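Local structure of Aureochrome1-like protein (Ochromonas danica, 6I20) at residues Q35-L38 with T39-Y43. The protein probably senses blue light through a flavin mononucleotide bound in its PAS-type LOV domain, as in other aureochromes. Numbering follows the deposited sequence.
Sequences QGFL and TLTGY. With EDO (1,2-ethanediol), chain G.
The carbonyl oxygen Phe-37 O is gripped twice by Thr-41: the amide Thr-41 N reaches it at 3.0 Å and the hydroxyl Thr-41 OG1 at 2.9 Å, from opposite faces of the carbonyl plane. The hydroxyl proton is spent on this carbonyl one turn back, because chi1 of 68° sets OG1 between the backbone N and the carbonyl carbon. The same rotation carries Thr-41 CG2 over one face of the Phe-37 ring, a CH-pi contact with the methyl 3.9 Å from the centroid and 14° off the normal. OG1 also receives a long, weak bond from Tyr-43 N. A valine in place of Thr-41 would probably leave Phe-37 O with the amide as its one donor from this residue and Tyr-43 N without its hydroxyl acceptor. Phe-37 and Thr-41 belong to the short helix 35-41 of the PAS fold, which lies over the flavin pocket; the Phe-37 side chain comes within about 5 Å of the flavin mononucleotide and packs on Val-48, Cys-53, Leu-56 and Gln-116. Gly-42, the first residue past the helix, has a positive phi that turns the chain away, while its amide still bonds to Leu-38 O, at a bent N-H...O angle of 132°. Beyond that turn, Tyr-43 O comes back against Leu-38, 3.4 Å from CB and 3.5 Å from CD2, and the Tyr-43 ring meets Phe-55 edge-to-face. On the exposed flank near the start of the helix, Gln-35 bends at chi2 and gives NE2 to Thr-39 OG1 at 3.1 Å, the hydroxyl oxygen lying close to the amide plane. A bound 1,2-ethanediol, probably from the crystallisation liquor, adds a weak and doubtful bond from its O2 to this same oxygen, since its C1 sits too close to it.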
# COMPACT_ATOMS: atom_id res chain seq x y z
N GLN A 35 -4.39 3.51 11.58
CA GLN A 35 -4.76 4.89 11.80
C GLN A 35 -3.95 5.85 10.96
O GLN A 35 -4.49 6.81 10.44
CB GLN A 35 -4.67 5.26 13.30
CG GLN A 35 -5.08 6.71 13.56
CD GLN A 35 -6.52 6.98 13.20
OE1 GLN A 35 -7.40 6.35 13.79
NE2 GLN A 35 -6.77 7.88 12.21
N GLY A 36 -2.67 5.58 10.82
CA GLY A 36 -1.80 6.44 10.03
C GLY A 36 -2.24 6.51 8.58
O GLY A 36 -2.18 7.57 7.97
N PHE A 37 -2.61 5.37 8.02
CA PHE A 37 -3.14 5.33 6.65
C PHE A 37 -4.39 6.19 6.52
O PHE A 37 -4.56 6.95 5.55
CB PHE A 37 -3.44 3.91 6.22
CG PHE A 37 -4.02 3.77 4.84
CD1 PHE A 37 -3.19 3.68 3.73
CD2 PHE A 37 -5.38 3.71 4.66
CE1 PHE A 37 -3.71 3.54 2.46
CE2 PHE A 37 -5.89 3.57 3.37
CZ PHE A 37 -5.07 3.47 2.28
N LEU A 38 -5.27 6.09 7.48
CA LEU A 38 -6.51 6.87 7.47
C LEU A 38 -6.20 8.35 7.52
O LEU A 38 -6.82 9.15 6.81
CB LEU A 38 -7.44 6.45 8.60
CG LEU A 38 -7.80 4.98 8.68
CD1 LEU A 38 -8.63 4.72 9.92
CD2 LEU A 38 -8.46 4.45 7.42
N THR A 39 -5.28 8.75 8.39
CA THR A 39 -4.93 10.16 8.52
C THR A 39 -4.25 10.69 7.26
O THR A 39 -4.59 11.79 6.80
CB THR A 39 -4.07 10.39 9.73
OG1 THR A 39 -4.83 9.95 10.87
CG2 THR A 39 -3.70 11.86 9.89
N LEU A 40 -3.36 9.89 6.70
CA LEU A 40 -2.64 10.27 5.47
C LEU A 40 -3.61 10.50 4.32
O LEU A 40 -3.49 11.47 3.60
CB LEU A 40 -1.66 9.16 5.08
CG LEU A 40 -1.01 9.25 3.70
CD1 LEU A 40 -0.14 10.50 3.63
CD2 LEU A 40 -0.22 7.97 3.44
N THR A 41 -4.53 9.56 4.13
CA THR A 41 -5.40 9.57 2.97
C THR A 41 -6.69 10.34 3.15
O THR A 41 -7.34 10.68 2.12
CB THR A 41 -5.74 8.14 2.54
OG1 THR A 41 -6.58 7.51 3.53
CG2 THR A 41 -4.52 7.32 2.24
N GLY A 42 -7.10 10.63 4.38
CA GLY A 42 -8.37 11.31 4.65
C GLY A 42 -9.62 10.45 4.66
O GLY A 42 -10.72 10.98 4.87
N TYR A 43 -9.50 9.14 4.44
CA TYR A 43 -10.64 8.24 4.43
C TYR A 43 -10.92 7.70 5.81
O TYR A 43 -9.97 7.50 6.59
CB TYR A 43 -10.42 7.07 3.46
CG TYR A 43 -10.46 7.49 2.00
CD1 TYR A 43 -11.65 7.51 1.31
CD2 TYR A 43 -9.32 7.90 1.33
CE1 TYR A 43 -11.70 7.92 -0.02
CE2 TYR A 43 -9.36 8.30 0.01
CZ TYR A 43 -10.56 8.32 -0.66
OH TYR A 43 -10.62 8.73 -1.96
C1 EDO G . -3.92 10.49 13.59
O1 EDO G . -3.92 10.80 14.99
C2 EDO G . -2.49 10.42 13.08
O2 EDO G . -2.18 9.14 12.52